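Local coordinates for protein glycerate dehydrogenase/glyoxylate reductase (Thermus thermophilus, PDB 2CUK) that probably reduces glyoxylate and hydroxypyruvate with a nicotinamide cofactor, as a member of the D-isomer specific 2-hydroxyacid dehydrogenase family, at residues R169-H173 with Y182-L187; T207-R213 with A232-A238; R213-F217 with E241-L247. All coordinates share one frame; numbering follows the deposited sequence.

Interaction 1: residues R169-H173 with Y182-L187; sequences RVVYH and YPFLSL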
loop_
_atom_site.group_PDB
_atom_site.type_symbol
_atom_site.label_atom_id
_atom_site.label_comp_id
_atom_site.label_asym_id
_atom_site.label_seq_id
_atom_site.Cartn_x
_atom_site.Cartn_y
_atom_site.Cartn_z
ATOM N N ARG A 169 12.938 -1.220 -11.837
ATOM C CA ARG A 169 14.051 -2.028 -12.218
ATOM C C ARG A 169 14.634 -2.579 -10.953
ATOM O O ARG A 169 14.550 -1.980 -9.890
ATOM C CB ARG A 169 15.075 -1.136 -12.921
ATOM C CG ARG A 169 14.831 -1.044 -14.428
ATOM C CD ARG A 169 15.013 0.383 -14.956
ATOM N NE ARG A 169 16.385 0.586 -15.434
ATOM C CZ ARG A 169 16.541 1.140 -16.652
ATOM N NH1 ARG A 169 15.484 1.476 -17.369
ATOM N NH2 ARG A 169 17.771 1.377 -17.117
ATOM N N VAL A 170 15.180 -3.788 -11.017
ATOM C CA VAL A 170 15.682 -4.431 -9.811
ATOM C C VAL A 170 17.161 -4.805 -9.842
ATOM O O VAL A 170 17.664 -5.326 -10.837
ATOM C CB VAL A 170 14.874 -5.706 -9.499
ATOM C CG1 VAL A 170 15.458 -6.406 -8.272
ATOM C CG2 VAL A 170 13.411 -5.351 -9.266
ATOM N N VAL A 171 17.845 -4.527 -8.737
ATOM C CA VAL A 171 19.257 -4.860 -8.578
ATOM C C VAL A 171 19.382 -5.373 -7.154
ATOM O O VAL A 171 18.474 -5.169 -6.341
ATOM C CB VAL A 171 20.179 -3.625 -8.771
ATOM C CG1 VAL A 171 19.976 -3.035 -10.154
ATOM C CG2 VAL A 171 19.897 -2.588 -7.696
ATOM N N TYR A 172 20.481 -6.043 -6.833
ATOM C CA TYR A 172 20.621 -6.556 -5.479
ATOM C C TYR A 172 22.043 -6.835 -5.038
ATOM O O TYR A 172 22.960 -6.955 -5.851
ATOM C CB TYR A 172 19.793 -7.839 -5.320
ATOM C CG TYR A 172 20.417 -9.076 -5.938
ATOM C CD1 TYR A 172 21.100 -10.008 -5.149
ATOM C CD2 TYR A 172 20.331 -9.313 -7.307
ATOM C CE1 TYR A 172 21.679 -11.149 -5.713
ATOM C CE2 TYR A 172 20.908 -10.445 -7.883
ATOM C CZ TYR A 172 21.579 -11.359 -7.083
ATOM O OH TYR A 172 22.142 -12.482 -7.657
ATOM N N HIS A 173 22.211 -6.918 -3.726
ATOM C CA HIS A 173 23.491 -7.241 -3.128
ATOM C C HIS A 173 23.193 -8.334 -2.119
ATOM O O HIS A 173 22.142 -8.322 -1.481
ATOM C CB HIS A 173 24.103 -6.042 -2.407
ATOM C CG HIS A 173 25.337 -6.385 -1.631
ATOM N ND1 HIS A 173 26.503 -6.802 -2.237
ATOM C CD2 HIS A 173 25.566 -6.440 -0.297
ATOM C CE1 HIS A 173 27.396 -7.102 -1.310
ATOM N NE2 HIS A 173 26.853 -6.892 -0.124
ATOM N N TYR A 182 18.689 -10.365 -12.448
ATOM C CA TYR A 182 18.916 -9.022 -11.919
ATOM C C TYR A 182 20.404 -8.781 -11.710
ATOM O O TYR A 182 21.147 -9.697 -11.362
ATOM C CB TYR A 182 18.229 -8.829 -10.561
ATOM C CG TYR A 182 16.833 -9.394 -10.440
ATOM C CD1 TYR A 182 15.793 -8.944 -11.255
ATOM C CD2 TYR A 182 16.545 -10.360 -9.481
ATOM C CE1 TYR A 182 14.499 -9.447 -11.111
ATOM C CE2 TYR A 182 15.264 -10.868 -9.330
ATOM C CZ TYR A 182 14.246 -10.409 -10.142
ATOM O OH TYR A 182 12.979 -10.916 -9.966
ATOM N N PRO A 183 20.859 -7.540 -11.929
ATOM C CA PRO A 183 22.273 -7.205 -11.745
ATOM C C PRO A 183 22.705 -7.360 -10.287
ATOM O O PRO A 183 22.029 -6.873 -9.379
ATOM C CB PRO A 183 22.341 -5.752 -12.207
ATOM C CG PRO A 183 21.302 -5.699 -13.282
ATOM C CD PRO A 183 20.156 -6.465 -12.652
ATOM N N PHE A 184 23.820 -8.053 -10.068
ATOM C CA PHE A 184 24.360 -8.258 -8.725
ATOM C C PHE A 184 25.395 -7.151 -8.500
ATOM O O PHE A 184 26.356 -7.033 -9.260
ATOM C CB PHE A 184 25.037 -9.629 -8.625
ATOM C CG PHE A 184 25.639 -9.914 -7.277
ATOM C CD1 PHE A 184 24.839 -10.306 -6.213
ATOM C CD2 PHE A 184 27.006 -9.778 -7.071
ATOM C CE1 PHE A 184 25.389 -10.561 -4.957
ATOM C CE2 PHE A 184 27.569 -10.028 -5.822
ATOM C CZ PHE A 184 26.756 -10.421 -4.760
ATOM N N LEU A 185 25.202 -6.349 -7.458
ATOM C CA LEU A 185 26.113 -5.241 -7.179
ATOM C C LEU A 185 26.734 -5.312 -5.790
ATOM O O LEU A 185 26.266 -6.041 -4.917
ATOM C CB LEU A 185 25.360 -3.907 -7.309
ATOM C CG LEU A 185 24.517 -3.673 -8.567
ATOM C CD1 LEU A 185 23.710 -2.380 -8.431
ATOM C CD2 LEU A 185 25.424 -3.616 -9.785
ATOM N N SER A 186 27.806 -4.549 -5.595
ATOM C CA SER A 186 28.449 -4.476 -4.291
ATOM C C SER A 186 27.506 -3.572 -3.498
ATOM O O SER A 186 26.695 -2.858 -4.092
ATOM C CB SER A 186 29.821 -3.807 -4.403
ATOM O OG SER A 186 29.683 -2.451 -4.804
ATOM N N LEU A 187 27.599 -3.592 -2.174
ATOM C CA LEU A 187 26.726 -2.744 -1.368
ATOM C C LEU A 187 26.940 -1.281 -1.740
ATOM O O LEU A 187 25.988 -0.510 -1.854
ATOM C CB LEU A 187 27.001 -2.946 0.124
ATOM C CG LEU A 187 26.174 -2.070 1.074
ATOM C CD1 LEU A 187 24.688 -2.262 0.807
ATOM C CD2 LEU A 187 26.509 -2.426 2.506
HETATM O O HOH W 1 22.026 -12.102 -10.157
#
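His173 ND1 donates to Leu185 O at 2.8 Å, and the geometry is that of a lone-pair bond: the donor lies in the carbonyl plane, and the oxygen sits near the plane of the imidazole at its edge. With CG anti to the backbone N (chi1 173°), the ring's ND1 edge is brought to Leu185 O, and Leu187 CB rests over one of its faces, 4.0 Å from the centroid. A leucine in place of His173 would probably leave Leu185 O without this donor and allow the loop to shift just ahead of its helix.

Two backbone bonds precede this one. Tyr172 N reaches Pro183 O at 3.1 Å, and Leu185 N returns to Tyr172 O at 2.8 Å, so a single beta bridge pairs Tyr172 with Phe184. Beside it the rings of Tyr172, His173 and Phe184 form an aromatic cluster. Phe184 turns its edge to the face of Tyr172 in an offset edge-to-face pair, planes 71° apart, with Phe184 CD1 3.3 Å from Tyr172 CE1. The Tyr172 hydroxyl is bonded to Lys178 N, and a water, very close to the hydroxyl, may also link it to Tyr182 O. Farther back, Val170 CG1 lies over the Tyr182 ring, 4.0 Å from its centroid, while Leu185 CD1 packs 3.8 Å from Val171 CB.

The pairing thus lays the loop against 169-173, an outer strand of the Rossmann-type sheet. Strand 146-150 bonds to its other edge, helix 154-165 packs on Val170 and Tyr182, and Ser186 caps helix 187-193 through Glu189 N.

Interaction 2: residues T207-R213 with A232-A238; sequences THRLLNR and ALVDTEA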
loop_
_atom_site.group_PDB
_atom_site.type_symbol
_atom_site.label_atom_id
_atom_site.label_comp_id
_atom_site.label_asym_id
_atom_site.label_seq_id
_atom_site.Cartn_x
_atom_site.Cartn_y
_atom_site.Cartn_z
ATOM N N THR A 207 26.242 -7.406 9.965
ATOM C CA THR A 207 25.177 -6.527 9.491
ATOM C C THR A 207 24.632 -5.600 10.570
ATOM O O THR A 207 23.742 -4.794 10.304
ATOM C CB THR A 207 23.998 -7.335 8.908
ATOM O OG1 THR A 207 23.489 -8.229 9.905
ATOM C CG2 THR A 207 24.446 -8.127 7.690
ATOM N N HIS A 208 25.152 -5.716 11.786
ATOM C CA HIS A 208 24.693 -4.861 12.873
ATOM C C HIS A 208 24.902 -3.404 12.449
ATOM O O HIS A 208 26.030 -2.967 12.219
ATOM C CB HIS A 208 25.472 -5.163 14.156
ATOM C CG HIS A 208 24.944 -4.456 15.364
ATOM N ND1 HIS A 208 23.638 -4.581 15.787
ATOM C CD2 HIS A 208 25.544 -3.614 16.239
ATOM C CE1 HIS A 208 23.456 -3.845 16.869
ATOM N NE2 HIS A 208 24.597 -3.247 17.164
ATOM N N ARG A 209 23.802 -2.667 12.331
ATOM C CA ARG A 209 23.843 -1.274 11.915
ATOM C C ARG A 209 24.574 -1.086 10.590
ATOM O O ARG A 209 25.383 -0.175 10.425
ATOM C CB ARG A 209 24.463 -0.414 13.017
ATOM C CG ARG A 209 23.529 -0.277 14.209
ATOM C CD ARG A 209 24.139 0.469 15.374
ATOM N NE ARG A 209 23.180 0.547 16.472
ATOM C CZ ARG A 209 23.434 1.085 17.659
ATOM N NH1 ARG A 209 24.627 1.601 17.918
ATOM N NH2 ARG A 209 22.489 1.109 18.589
ATOM N N LEU A 210 24.266 -1.967 9.643
ATOM C CA LEU A 210 24.849 -1.913 8.311
ATOM C C LEU A 210 24.537 -0.542 7.724
ATOM O O LEU A 210 25.395 0.103 7.122
ATOM C CB LEU A 210 24.230 -2.999 7.430
ATOM C CG LEU A 210 24.806 -3.155 6.023
ATOM C CD1 LEU A 210 26.229 -3.687 6.120
ATOM C CD2 LEU A 210 23.939 -4.103 5.207
ATOM N N LEU A 211 23.292 -0.109 7.895
ATOM C CA LEU A 211 22.870 1.192 7.395
ATOM C C LEU A 211 23.184 2.242 8.447
ATOM O O LEU A 211 22.297 2.725 9.159
ATOM C CB LEU A 211 21.371 1.190 7.074
ATOM C CG LEU A 211 20.992 0.838 5.633
ATOM C CD1 LEU A 211 21.374 1.985 4.705
ATOM C CD2 LEU A 211 21.684 -0.457 5.215
ATOM N N ASN A 212 24.469 2.565 8.550
ATOM C CA ASN A 212 24.945 3.555 9.499
ATOM C C ASN A 212 24.882 4.940 8.864
ATOM O O ASN A 212 24.393 5.098 7.742
ATOM C CB ASN A 212 26.383 3.235 9.924
ATOM C CG ASN A 212 27.299 2.979 8.738
ATOM O OD1 ASN A 212 27.225 3.671 7.720
ATOM N ND2 ASN A 212 28.177 1.990 8.871
ATOM N N ARG A 213 25.388 5.938 9.581
ATOM C CA ARG A 213 25.375 7.311 9.101
ATOM C C ARG A 213 26.035 7.478 7.733
ATOM O O ARG A 213 25.502 8.175 6.869
ATOM C CB ARG A 213 26.051 8.229 10.133
ATOM C CG ARG A 213 26.076 9.699 9.741
ATOM C CD ARG A 213 26.578 10.594 10.882
ATOM N NE ARG A 213 25.633 10.649 11.998
ATOM C CZ ARG A 213 25.660 9.844 13.055
ATOM N NH1 ARG A 213 26.596 8.909 13.163
ATOM N NH2 ARG A 213 24.736 9.963 14.001
ATOM N N ALA A 232 17.807 -3.554 14.198
ATOM C CA ALA A 232 19.227 -3.267 14.409
ATOM C C ALA A 232 20.085 -3.128 13.152
ATOM O O ALA A 232 21.271 -2.791 13.244
ATOM C CB ALA A 232 19.839 -4.327 15.341
ATOM N N LEU A 233 19.508 -3.389 11.984
ATOM C CA LEU A 233 20.260 -3.263 10.734
ATOM C C LEU A 233 20.459 -1.783 10.391
ATOM O O LEU A 233 21.288 -1.428 9.547
ATOM C CB LEU A 233 19.504 -3.934 9.582
ATOM C CG LEU A 233 19.281 -5.449 9.621
ATOM C CD1 LEU A 233 18.407 -5.862 8.437
ATOM C CD2 LEU A 233 20.623 -6.171 9.578
ATOM N N VAL A 234 19.688 -0.931 11.059
ATOM C CA VAL A 234 19.727 0.509 10.819
ATOM C C VAL A 234 20.083 1.316 12.060
ATOM O O VAL A 234 19.603 1.023 13.155
ATOM C CB VAL A 234 18.341 1.016 10.333
ATOM C CG1 VAL A 234 18.393 2.518 10.084
ATOM C CG2 VAL A 234 17.918 0.274 9.077
ATOM N N ASP A 235 20.919 2.338 11.881
ATOM C CA ASP A 235 21.286 3.231 12.978
ATOM C C ASP A 235 20.136 4.228 13.025
ATOM O O ASP A 235 20.110 5.191 12.260
ATOM C CB ASP A 235 22.580 3.986 12.668
ATOM C CG ASP A 235 22.972 4.951 13.779
ATOM O OD1 ASP A 235 22.075 5.569 14.386
ATOM O OD2 ASP A 235 24.183 5.105 14.040
ATOM N N THR A 236 19.186 3.989 13.921
ATOM C CA THR A 236 18.004 4.836 14.050
ATOM C C THR A 236 18.272 6.338 14.147
ATOM O O THR A 236 17.654 7.123 13.427
ATOM C CB THR A 236 17.166 4.389 15.260
ATOM O OG1 THR A 236 16.924 2.980 15.161
ATOM C CG2 THR A 236 15.828 5.126 15.294
ATOM N N GLU A 237 19.181 6.738 15.031
ATOM C CA GLU A 237 19.468 8.157 15.188
ATOM C C GLU A 237 19.986 8.765 13.885
ATOM O O GLU A 237 19.640 9.877 13.507
ATOM C CB GLU A 237 20.517 8.313 16.290
ATOM C CG GLU A 237 20.911 9.772 16.518
ATOM C CD GLU A 237 21.147 10.003 17.993
ATOM O OE1 GLU A 237 21.016 9.061 18.763
ATOM O OE2 GLU A 237 21.463 11.133 18.363
ATOM N N ALA A 238 20.820 8.029 13.158
ATOM C CA ALA A 238 21.344 8.506 11.884
ATOM C C ALA A 238 20.233 8.628 10.844
ATOM O O ALA A 238 20.254 9.535 10.014
ATOM C CB ALA A 238 22.437 7.563 11.378
HETATM O O HOH W 2 20.616 0.104 15.763
HETATM O O HOH W 3 25.973 5.258 12.321
HETATM O O HOH W 4 24.707 7.260 15.983
#
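Arg209 N to Ala232 O, at 2.7 Å, and Leu211 N to Leu233 O, at 2.9 Å, are the shortest direct bonds between segments 207-213 and 232-238 of the NAD-binding, Rossmann-type domain. A third, Asp235 N to Leu211 O, is nearly straight at 174°, although its donor stands above the carbonyl plane. Together they hold the two backbones in register, with a single, isolated beta bridge between Leu211 and Val234. The first of these bonds leaves from within a type II turn, Thr207 to Leu210, and Leu211 itself centres an inverse gamma turn.

Each segment carries a helix N-cap. Asp235 OD1 accepts from Ala238 N at 3.0 Å, approached from above the carboxylate plane, and Asn212 caps the other helix through Arg215 N. Asp235 CG is anti to the backbone N (chi1 179°), which turns the carboxylate toward Arg213; there one water, very close to OD2, appears to join it to Arg213 N, and another reaches Arg213 NH2 by a weak bond. The salt-bridge partner of that guanidinium is Glu241. A further water connects Arg209 NE with Val234 O.

Apolar packing completes the contact. Leu211 CB meets Val234 CG2 at 4.1 Å, with Leu199 of strand 196-199 touching both residues. Ala238 CB fits against Arg213 CA at 3.7 Å. The side chains of Thr207 and Leu233 run alongside each other in a common direction, Leu233 CD2 coming 3.5 Å from Thr207 OG1, a hydroxyl already bonded to Thr204 N and Pro202 O.

Interaction 3: residues R213-F217 with E241-L247; sequences RERLF and EALRGHL
Phe217 is the bump that this contact is built around: its ring sits in the corner formed by Ala242 of helix 236-243 and the side chain of His246. The tip leads, with Phe217 CZ 3.6 Å from Ala242 CA, and the methyl of Ala242 lies over one face, CB 4.2 Å from the ring centroid. On the flank, Phe217 CE1 touches His246 CB at 3.9 Å, and Phe217 CD1 lies over a face of the imidazole, the two rings meeting obliquely. With CG anti to the carbonyl carbon (chi1 -78°), the phenyl is directed toward the 241-247 segment.

Next to it, Leu216 makes a second, more buried bump. Its CB meets Ala242 CB at 4.3 Å, and its CD2 reaches toward Leu247 CD1. The receiving surface is shaped where the chain turns from Ala242 to Leu247, Leu247 N bonding to Ala242 O at 2.8 Å; His246 is fixed in turn by NE2, which bonds to Met219 O.

Arg213 grips Glu241 side-on with two nitrogens: NE meets OE1 at 2.8 Å and NH2 meets OE2 at 2.7 Å. Both oxygens are used on their syn sides, with the two flat groups tilted 31° apart. Such a paired bridge restrains both position and rotation of the groups, and probably keeps each of them charged at the partly exposed margin of a contact otherwise made largely by ring and aliphatic packing.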
loop_
_atom_site.group_PDB
_atom_site.type_symbol
_atom_site.label_atom_id
_atom_site.label_comp_id
_atom_site.label_asym_id
_atom_site.label_seq_id
_atom_site.Cartn_x
_atom_site.Cartn_y
_atom_site.Cartn_z
ATOM N N ARG A 213 25.388 5.938 9.581
ATOM C CA ARG A 213 25.375 7.311 9.101
ATOM C C ARG A 213 26.035 7.478 7.733
ATOM O O ARG A 213 25.502 8.175 6.869
ATOM C CB ARG A 213 26.051 8.229 10.133
ATOM C CG ARG A 213 26.076 9.699 9.741
ATOM C CD ARG A 213 26.578 10.594 10.882
ATOM N NE ARG A 213 25.633 10.649 11.998
ATOM C CZ ARG A 213 25.660 9.844 13.055
ATOM N NH1 ARG A 213 26.596 8.909 13.163
ATOM N NH2 ARG A 213 24.736 9.963 14.001
ATOM N N GLU A 214 27.184 6.838 7.528
ATOM C CA GLU A 214 27.890 6.951 6.252
ATOM C C GLU A 214 27.136 6.329 5.084
ATOM O O GLU A 214 27.099 6.895 3.993
ATOM C CB GLU A 214 29.286 6.324 6.342
ATOM C CG GLU A 214 29.470 5.410 7.530
ATOM C CD GLU A 214 29.539 6.170 8.845
ATOM O OE1 GLU A 214 29.323 5.541 9.903
ATOM O OE2 GLU A 214 29.818 7.391 8.820
ATOM N N ARG A 215 26.534 5.167 5.305
ATOM C CA ARG A 215 25.801 4.512 4.234
ATOM C C ARG A 215 24.477 5.203 3.913
ATOM O O ARG A 215 24.071 5.257 2.752
ATOM C CB ARG A 215 25.576 3.036 4.571
ATOM C CG ARG A 215 26.873 2.240 4.629
ATOM C CD ARG A 215 26.657 0.768 4.362
ATOM N NE ARG A 215 27.929 0.050 4.290
ATOM C CZ ARG A 215 28.600 -0.406 5.342
ATOM N NH1 ARG A 215 28.129 -0.234 6.569
ATOM N NH2 ARG A 215 29.759 -1.025 5.164
ATOM N N LEU A 216 23.813 5.745 4.935
ATOM C CA LEU A 216 22.545 6.437 4.730
ATOM C C LEU A 216 22.751 7.680 3.874
ATOM O O LEU A 216 21.969 7.953 2.961
ATOM C CB LEU A 216 21.916 6.822 6.076
ATOM C CG LEU A 216 21.323 5.667 6.895
ATOM C CD1 LEU A 216 20.984 6.144 8.294
ATOM C CD2 LEU A 216 20.076 5.125 6.195
ATOM N N PHE A 217 23.808 8.433 4.164
ATOM C CA PHE A 217 24.099 9.633 3.393
ATOM C C PHE A 217 24.800 9.304 2.079
ATOM O O PHE A 217 25.035 10.184 1.256
ATOM C CB PHE A 217 24.925 10.609 4.233
ATOM C CG PHE A 217 24.106 11.373 5.233
ATOM C CD1 PHE A 217 23.296 12.426 4.823
ATOM C CD2 PHE A 217 24.122 11.025 6.580
ATOM C CE1 PHE A 217 22.508 13.129 5.740
ATOM C CE2 PHE A 217 23.338 11.718 7.511
ATOM C CZ PHE A 217 22.529 12.775 7.088
ATOM N N GLU A 241 18.522 11.877 11.142
ATOM C CA GLU A 241 19.347 12.920 10.539
ATOM C C GLU A 241 19.149 12.995 9.023
ATOM O O GLU A 241 18.931 14.072 8.471
ATOM C CB GLU A 241 20.821 12.654 10.844
ATOM C CG GLU A 241 21.183 12.747 12.323
ATOM C CD GLU A 241 22.619 12.318 12.608
ATOM O OE1 GLU A 241 23.451 12.346 11.676
ATOM O OE2 GLU A 241 22.921 11.966 13.767
ATOM N N ALA A 242 19.219 11.837 8.370
ATOM C CA ALA A 242 19.085 11.726 6.920
ATOM C C ALA A 242 17.699 12.058 6.393
ATOM O O ALA A 242 17.546 12.437 5.228
ATOM C CB ALA A 242 19.478 10.307 6.470
ATOM N N LEU A 243 16.690 11.916 7.243
ATOM C CA LEU A 243 15.318 12.189 6.833
ATOM C C LEU A 243 14.950 13.662 6.840
ATOM O O LEU A 243 13.943 14.052 6.255
ATOM C CB LEU A 243 14.336 11.423 7.726
ATOM C CG LEU A 243 14.222 9.918 7.458
ATOM C CD1 LEU A 243 13.380 9.276 8.530
ATOM C CD2 LEU A 243 13.601 9.688 6.090
ATOM N N ARG A 244 15.763 14.490 7.485
ATOM C CA ARG A 244 15.439 15.908 7.538
ATOM C C ARG A 244 15.511 16.602 6.185
ATOM O O ARG A 244 14.783 17.562 5.949
ATOM C CB ARG A 244 16.319 16.620 8.571
ATOM C CG ARG A 244 16.025 16.156 9.993
ATOM C CD ARG A 244 16.617 17.070 11.050
ATOM N NE ARG A 244 16.469 16.506 12.394
ATOM C CZ ARG A 244 15.310 16.355 13.030
ATOM N NH1 ARG A 244 14.175 16.727 12.451
ATOM N NH2 ARG A 244 15.286 15.824 14.246
ATOM N N GLY A 245 16.358 16.105 5.283
ATOM C CA GLY A 245 16.459 16.727 3.972
ATOM C C GLY A 245 17.126 15.907 2.875
ATOM O O GLY A 245 16.940 16.184 1.688
ATOM N N HIS A 246 17.902 14.899 3.255
ATOM C CA HIS A 246 18.592 14.069 2.273
ATOM C C HIS A 246 17.684 13.010 1.639
ATOM O O HIS A 246 17.489 12.999 0.423
ATOM C CB HIS A 246 19.806 13.393 2.920
ATOM C CG HIS A 246 20.616 12.577 1.966
ATOM N ND1 HIS A 246 21.222 13.118 0.852
ATOM C CD2 HIS A 246 20.904 11.252 1.945
ATOM C CE1 HIS A 246 21.849 12.163 0.187
ATOM N NE2 HIS A 246 21.670 11.022 0.829
ATOM N N LEU A 247 17.126 12.128 2.463
ATOM C CA LEU A 247 16.243 11.065 1.970
ATOM C C LEU A 247 14.822 11.532 1.714
ATOM O O LEU A 247 14.306 12.396 2.426
ATOM C CB LEU A 247 16.199 9.905 2.970
ATOM C CG LEU A 247 17.501 9.127 3.163
ATOM C CD1 LEU A 247 17.324 8.093 4.269
ATOM C CD2 LEU A 247 17.891 8.458 1.852
#

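Overall arrangement
Following the chain, interaction 1 comes first: it closes the short excursion between strand 169-173 and helix 187-193 before the others begin. After strand 196-199, residues 207-213 open interaction 2, and 213-217 open interaction 3 directly behind them. The chain then passes through strand 224-227 and returns in the same order, 232-238 and then 241-247, so the two contacts cross rather than nest. They share Arg213 and helix 236-243, which they tie to helix 213-216 and the loop before it. Leu187 connects the early contact to the later pair, its CD2 packing against Leu210 and Arg215. All three thus belong to one parallel-sheet domain.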